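Local coordinates for protein ABC-type amino acid transport system, periplasmic component (Caldanaerobacter subterraneus subsp. tengcongensis MB4, PDB 4YMX) that serves as the substrate-binding component of an amino acid ABC transporter, holding an arginine between its two lobes, at residues K115-S126 / N220-N230. Numbering follows the deposited sequence.
Sequences KSVDFSDLYYDS and NGSAVAVAKGN
Asp118 and Val226 form a hydrogen-bonded pair between antiparallel strands 117-124 and 222-227, at one side of the five-stranded sheet in one lobe of a type II periplasmic-binding-protein fold. The first strand leads out to the other lobe and the second returns from it. Backbone bonds run both ways between Asp118 and Val226, and Ser120 N gives a further one to Val224 O. Regular pairing is then interrupted. Beyond the break it is bulged: Ser222 O takes Tyr123 N, while Ser222 N gives to Tyr124 O, two residues of one strand facing one of the other.

Ser120 bridges the interruption. Its OG, placed between its own N and carbonyl carbon (chi1 74°), accepts Val224 N at 2.8 Å and donates to Asp121 O, so this short hydroxyl does a backbone carbonyl's work.

Small residues suit the apolar face, where the Phe119 ring lies obliquely against Ala225, CE1 to CB 3.6 Å, and reaches Ala223 CB. Ser222 O lies over one face of the Tyr123 ring, toward its rim, 3.5 Å above the plane; the Tyr123 OH shares a water with Ala223 O.

Charge gathers at the Ala227-Asn230 type II turn, whose third position suits Gly229 with its positive phi. Asp118 OD2 takes Gly229 N from above the carboxylate plane, at 2.9 Å. In one of two modelled lysine conformers, OD1 makes a long salt bridge of 3.5 Å with Lys228 NZ; bends at chi2 and chi3 fold that chain back across the carboxylate, and NZ also bonds Lys114 O. Replacing this aspartate by alanine removes both oxygens, which would probably leave Gly229 N without its acceptor and the Lys228 ammonium without its nearby carboxylate.

Near the bound arginine, Ser126 OG accepts Gly221 N at 2.9 Å and bonds a water 2.7 Å away that also bonds Ser222 OG.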
ATOM      1  N   LYS A 115      16.716  -6.502   4.563  1.00 10.32           N
ATOM      2  CA  LYS A 115      17.924  -7.187   4.105  1.00 11.58           C
ATOM      3  C   LYS A 115      18.291  -6.735   2.698  1.00 14.05           C
ATOM      4  O   LYS A 115      19.454  -6.821   2.291  1.00 16.45           O
ATOM      5  CB  LYS A 115      17.727  -8.704   4.102  1.00 12.83           C
ATOM      6  CG  LYS A 115      17.335  -9.300   5.449  1.00 19.89           C
ATOM      7  CD  LYS A 115      17.081 -10.796   5.308  1.00 23.50           C
ATOM      8  CE  LYS A 115      17.014 -11.476   6.661  1.00 28.86           C
ATOM      9  NZ  LYS A 115      16.734 -12.933   6.528  1.00 36.51           N
ATOM     10  N   SER A 116      17.296  -6.249   1.956  1.00 10.93           N
ATOM     11  CA  SER A 116      17.463  -5.954   0.530  1.00 12.06           C
ATOM     12  C   SER A 116      17.508  -4.464   0.203  1.00 10.91           C
ATOM     13  O   SER A 116      18.250  -4.041  -0.684  1.00 12.95           O
ATOM     14  CB  SER A 116      16.344  -6.615  -0.282  1.00 13.86           C
ATOM     15  OG  SER A 116      16.408  -8.028  -0.167  1.00 20.05           O
ATOM     16  N   VAL A 117      16.686  -3.675   0.898  1.00 10.08           N
ATOM     17  CA  VAL A 117      16.610  -2.232   0.679  1.00  9.54           C
ATOM     18  C   VAL A 117      16.620  -1.501   2.024  1.00  8.67           C
ATOM     19  O   VAL A 117      16.498  -2.127   3.076  1.00 11.93           O
ATOM     20  CB  VAL A 117      15.351  -1.838  -0.135  1.00  9.07           C
ATOM     21  CG1 VAL A 117      15.351  -2.517  -1.503  1.00 10.90           C
ATOM     22  CG2 VAL A 117      14.075  -2.173   0.645  1.00 10.78           C
ATOM     23  N   ASP A 118      16.776  -0.179   1.992  1.00  8.81           N
ATOM     24  CA  ASP A 118      16.749   0.616   3.217  1.00  8.64           C
ATOM     25  C   ASP A 118      15.433   1.384   3.323  1.00  9.55           C
ATOM     26  O   ASP A 118      14.898   1.860   2.322  1.00 10.16           O
ATOM     27  CB  ASP A 118      17.919   1.604   3.248  1.00 10.19           C
ATOM     28  CG  ASP A 118      19.255   0.929   3.458  1.00 14.79           C
ATOM     29  OD1 ASP A 118      19.287  -0.185   4.017  1.00 14.71           O
ATOM     30  OD2 ASP A 118      20.280   1.524   3.074  1.00 15.04           O
ATOM     31  N   PHE A 119      14.933   1.524   4.544  1.00  8.16           N
ATOM     32  CA  PHE A 119      13.662   2.210   4.772  1.00  6.41           C
ATOM     33  C   PHE A 119      13.802   3.471   5.602  1.00  6.90           C
ATOM     34  O   PHE A 119      14.613   3.551   6.535  1.00  7.55           O
ATOM     35  CB  PHE A 119      12.650   1.285   5.451  1.00  6.95           C
ATOM     36  CG  PHE A 119      12.098   0.231   4.547  1.00  7.48           C
ATOM     37  CD1 PHE A 119      10.991   0.491   3.749  1.00  8.29           C
ATOM     38  CD2 PHE A 119      12.684  -1.024   4.494  1.00  9.46           C
ATOM     39  CE1 PHE A 119      10.476  -0.495   2.907  1.00  9.06           C
ATOM     40  CE2 PHE A 119      12.177  -2.009   3.661  1.00 10.59           C
ATOM     41  CZ  PHE A 119      11.069  -1.741   2.862  1.00  8.77           C
ATOM     42  N   SER A 120      12.982   4.454   5.257  1.00  4.97           N
ATOM     43  CA  SER A 120      12.840   5.658   6.058  1.00  5.02           C
ATOM     44  C   SER A 120      12.125   5.363   7.363  1.00  7.23           C
ATOM     45  O   SER A 120      11.642   4.251   7.604  1.00  7.71           O
ATOM     46  CB  SER A 120      12.029   6.688   5.274  1.00  6.16           C
ATOM     47  OG  SER A 120      10.653   6.308   5.252  1.00  6.21           O
ATOM     48  N   ASP A 121      12.044   6.388   8.198  1.00  6.51           N
ATOM     49  CA  ASP A 121      11.149   6.359   9.341  1.00  7.75           C
ATOM     50  C   ASP A 121       9.727   6.117   8.846  1.00  6.37           C
ATOM     51  O   ASP A 121       9.389   6.453   7.701  1.00  6.64           O
ATOM     52  CB  ASP A 121      11.214   7.693  10.086  1.00  8.85           C
ATOM     53  CG  ASP A 121      12.573   7.951  10.709  1.00 12.12           C
ATOM     54  OD1 ASP A 121      13.154   7.007  11.282  1.00 16.93           O
ATOM     55  OD2 ASP A 121      13.044   9.105  10.646  1.00 18.09           O
ATOM     56  N   LEU A 122       8.892   5.533   9.698  1.00  7.26           N
ATOM     57  CA  LEU A 122       7.482   5.352   9.354  1.00  8.46           C
ATOM     58  C   LEU A 122       6.805   6.705   9.141  1.00  7.22           C
ATOM     59  O   LEU A 122       7.093   7.677   9.856  1.00 10.72           O
ATOM     60  CB  LEU A 122       6.742   4.589  10.454  1.00  8.76           C
ATOM     61  CG  LEU A 122       7.113   3.129  10.679  1.00 11.81           C
ATOM     62  CD1 LEU A 122       6.465   2.637  11.950  1.00 17.38           C
ATOM     63  CD2 LEU A 122       6.659   2.284   9.506  1.00 12.86           C
ATOM     64  N   TYR A 123       5.905   6.776   8.162  1.00  5.62           N
ATOM     65  CA  TYR A 123       5.148   8.006   7.934  1.00  6.46           C
ATOM     66  C   TYR A 123       3.631   7.808   8.080  1.00  5.93           C
ATOM     67  O   TYR A 123       2.868   8.776   8.004  1.00  8.14           O
ATOM     68  CB  TYR A 123       5.484   8.637   6.573  1.00  4.67           C
ATOM     69  CG  TYR A 123       5.093   7.784   5.392  1.00  4.11           C
ATOM     70  CD1 TYR A 123       3.776   7.744   4.943  1.00  6.24           C
ATOM     71  CD2 TYR A 123       6.038   7.015   4.720  1.00  5.71           C
ATOM     72  CE1 TYR A 123       3.413   6.954   3.872  1.00  5.54           C
ATOM     73  CE2 TYR A 123       5.673   6.228   3.633  1.00  5.75           C
ATOM     74  CZ  TYR A 123       4.361   6.204   3.222  1.00  5.76           C
ATOM     75  OH  TYR A 123       3.989   5.417   2.158  1.00  7.08           O
ATOM     76  N   TYR A 124       3.191   6.563   8.272  1.00  5.58           N
ATOM     77  CA  TYR A 124       1.785   6.292   8.557  1.00  6.17           C
ATOM     78  C   TYR A 124       1.627   4.895   9.134  1.00  4.81           C
ATOM     79  O   TYR A 124       2.410   4.012   8.823  1.00  7.21           O
ATOM     80  CB  TYR A 124       0.922   6.468   7.298  1.00  6.99           C
ATOM     81  CG  TYR A 124      -0.494   6.916   7.615  1.00 10.41           C
ATOM     82  CD1 TYR A 124      -0.730   8.139   8.220  1.00 10.70           C
ATOM     83  CD2 TYR A 124      -1.584   6.116   7.315  1.00 10.51           C
ATOM     84  CE1 TYR A 124      -2.016   8.559   8.524  1.00 11.48           C
ATOM     85  CE2 TYR A 124      -2.879   6.521   7.625  1.00  9.15           C
ATOM     86  CZ  TYR A 124      -3.085   7.747   8.222  1.00 12.23           C
ATOM     87  OH  TYR A 124      -4.361   8.173   8.537  1.00 14.33           O
ATOM     88  N   ASP A 125       0.620   4.686   9.971  1.00  6.66           N
ATOM     89  CA  ASP A 125       0.370   3.375  10.533  1.00  5.91           C
ATOM     90  C   ASP A 125      -0.485   2.594   9.522  1.00  8.18           C
ATOM     91  O   ASP A 125      -0.974   3.156   8.538  1.00  9.91           O
ATOM     92  CB  ASP A 125      -0.332   3.519  11.888  1.00  8.52           C
ATOM     93  CG  ASP A 125      -0.380   2.219  12.672  1.00 15.30           C
ATOM     94  OD1 ASP A 125       0.384   1.275  12.352  1.00 16.98           O
ATOM     95  OD2 ASP A 125      -1.181   2.149  13.629  1.00 23.16           O
ATOM     96  N   SER A 126      -0.650   1.298   9.741  1.00  6.36           N
ATOM     97  CA  SER A 126      -1.601   0.532   8.938  1.00  4.88           C
ATOM     98  C   SER A 126      -2.096  -0.687   9.702  1.00  5.76           C
ATOM     99  O   SER A 126      -1.483  -1.112  10.695  1.00  7.81           O
ATOM    100  CB  SER A 126      -1.000   0.109   7.585  1.00  6.41           C
ATOM    101  OG  SER A 126       0.083  -0.786   7.762  1.00  7.48           O
ATOM    102  N   ASN A 220       3.468  -3.786  10.677  1.00  8.77           N
ATOM    103  CA  ASN A 220       2.557  -2.739  10.231  1.00  6.50           C
ATOM    104  C   ASN A 220       3.290  -1.448   9.899  1.00  8.63           C
ATOM    105  O   ASN A 220       4.486  -1.303  10.175  1.00 11.77           O
ATOM    106  CB  ASN A 220       1.482  -2.446  11.292  1.00  8.73           C
ATOM    107  CG  ASN A 220       0.783  -3.704  11.800  1.00 13.54           C
ATOM    108  OD1 ASN A 220       0.939  -4.079  12.969  1.00 17.30           O
ATOM    109  ND2 ASN A 220       0.001  -4.355  10.932  1.00 12.20           N
ATOM    110  N   GLY A 221       2.562  -0.516   9.296  1.00  7.82           N
ATOM    111  CA  GLY A 221       3.102   0.798   9.006  1.00  7.47           C
ATOM    112  C   GLY A 221       3.644   0.911   7.597  1.00  6.27           C
ATOM    113  O   GLY A 221       3.900  -0.094   6.932  1.00  7.83           O
ATOM    114  N   SER A 222       3.818   2.149   7.144  1.00  7.15           N
ATOM    115  CA  SER A 222       4.377   2.427   5.824  1.00  6.00           C
ATOM    116  C   SER A 222       5.606   3.331   5.911  1.00  6.33           C
ATOM    117  O   SER A 222       5.672   4.231   6.750  1.00  6.50           O
ATOM    118  CB  SER A 222       3.327   3.071   4.931  1.00  9.37           C
ATOM    119  OG  SER A 222       2.217   2.201   4.801  1.00  8.54           O
ATOM    120  N   ALA A 223       6.586   3.062   5.055  1.00  5.50           N
ATOM    121  CA  ALA A 223       7.828   3.831   5.010  1.00  6.43           C
ATOM    122  C   ALA A 223       8.306   3.931   3.573  1.00  5.71           C
ATOM    123  O   ALA A 223       7.868   3.163   2.720  1.00  5.80           O
ATOM    124  CB  ALA A 223       8.893   3.181   5.886  1.00  7.10           C
ATOM    125  N   VAL A 224       9.206   4.876   3.309  1.00  5.23           N
ATOM    126  CA  VAL A 224       9.797   5.030   1.983  1.00  6.78           C
ATOM    127  C   VAL A 224      10.984   4.087   1.859  1.00  6.39           C
ATOM    128  O   VAL A 224      11.784   3.964   2.788  1.00  7.82           O
ATOM    129  CB  VAL A 224      10.268   6.479   1.743  1.00  4.64           C
ATOM    130  CG1 VAL A 224      10.979   6.603   0.406  1.00  6.27           C
ATOM    131  CG2 VAL A 224       9.088   7.434   1.803  1.00  5.10           C
ATOM    132  N   ALA A 225      11.085   3.402   0.724  1.00  4.82           N
ATOM    133  CA  ALA A 225      12.243   2.546   0.459  1.00  6.73           C
ATOM    134  C   ALA A 225      13.205   3.172  -0.535  1.00  4.04           C
ATOM    135  O   ALA A 225      12.801   3.814  -1.519  1.00  6.13           O
ATOM    136  CB  ALA A 225      11.813   1.172  -0.038  1.00  5.90           C
ATOM    137  N   VAL A 226      14.498   3.046  -0.235  0.91  5.93           N
ATOM    138  CA  VAL A 226      15.557   3.418  -1.171  0.91  8.91           C
ATOM    139  C   VAL A 226      16.515   2.250  -1.314  0.91  8.18           C
ATOM    140  O   VAL A 226      16.493   1.310  -0.514  0.91  8.12           O
ATOM    141  CB  VAL A 226      16.345   4.697  -0.748  0.91 10.64           C
ATOM    142  CG1 VAL A 226      15.409   5.898  -0.623  0.91  9.41           C
ATOM    143  CG2 VAL A 226      17.122   4.462   0.552  0.91  9.68           C
ATOM    144  N   ALA A 227      17.369   2.306  -2.330  1.00  8.78           N
ATOM    145  CA  ALA A 227      18.334   1.237  -2.546  1.00  9.75           C
ATOM    146  C   ALA A 227      19.277   1.104  -1.355  1.00 10.68           C
ATOM    147  O   ALA A 227      19.598   2.090  -0.679  1.00  9.61           O
ATOM    148  CB  ALA A 227      19.122   1.479  -3.808  1.00 10.13           C
ATOM    149  N   LYS A 228      19.709  -0.124  -1.102  0.53 11.22           N
ATOM    150  CA  LYS A 228      20.650  -0.405  -0.029  0.53 13.02           C
ATOM    151  C   LYS A 228      21.892   0.475  -0.148  0.53 13.04           C
ATOM    152  O   LYS A 228      22.562   0.487  -1.180  0.53 15.01           O
ATOM    153  CB  LYS A 228      21.057  -1.876  -0.069  0.53 17.61           C
ATOM    154  CG  LYS A 228      22.011  -2.279   1.038  0.53 21.17           C
ATOM    155  CD  LYS A 228      21.356  -2.177   2.405  0.53 23.61           C
ATOM    156  CE  LYS A 228      20.333  -3.276   2.636  0.53 25.10           C
ATOM    157  NZ  LYS A 228      20.174  -3.548   4.091  0.53 27.76           N
ATOM    158  N   GLY A 229      22.179   1.229   0.909  1.00 14.77           N
ATOM    159  CA  GLY A 229      23.352   2.082   0.943  1.00 13.32           C
ATOM    160  C   GLY A 229      23.200   3.479   0.378  1.00 15.75           C
ATOM    161  O   GLY A 229      24.144   4.274   0.430  1.00 15.98           O
ATOM    162  N   ASN A 230      22.028   3.802  -0.163  1.00 13.08           N
ATOM    163  CA  ASN A 230      21.803   5.152  -0.663  1.00 10.45           C
ATOM    164  C   ASN A 230      21.466   6.090   0.494  1.00 12.81           C
ATOM    165  O   ASN A 230      20.315   6.515   0.664  1.00 10.27           O
ATOM    166  CB  ASN A 230      20.704   5.160  -1.722  1.00 10.25           C
ATOM    167  CG  ASN A 230      20.579   6.490  -2.430  1.00  9.79           C
ATOM    168  OD1 ASN A 230      21.217   7.477  -2.051  1.00 12.25           O
ATOM    169  ND2 ASN A 230      19.744   6.531  -3.460  1.00  8.85           N
TER
HETATM  170  O   HOH W   1      18.843  -2.188  -2.864  1.00 15.89           O
HETATM  171  O   HOH W   2      17.998  -1.831   5.813  1.00 13.04           O
HETATM  172  O   HOH W   3       5.711   3.387   1.137  1.00  5.97           O
HETATM  173  O   HOH W   4       0.025   3.148   5.903  1.00 12.40           O
HETATM  174  O   HOH W   5      -0.455  -3.553   8.210  1.00  9.26           O
HETATM  175  O   HOH W   6       1.346  -0.498   5.437  1.00  9.73           O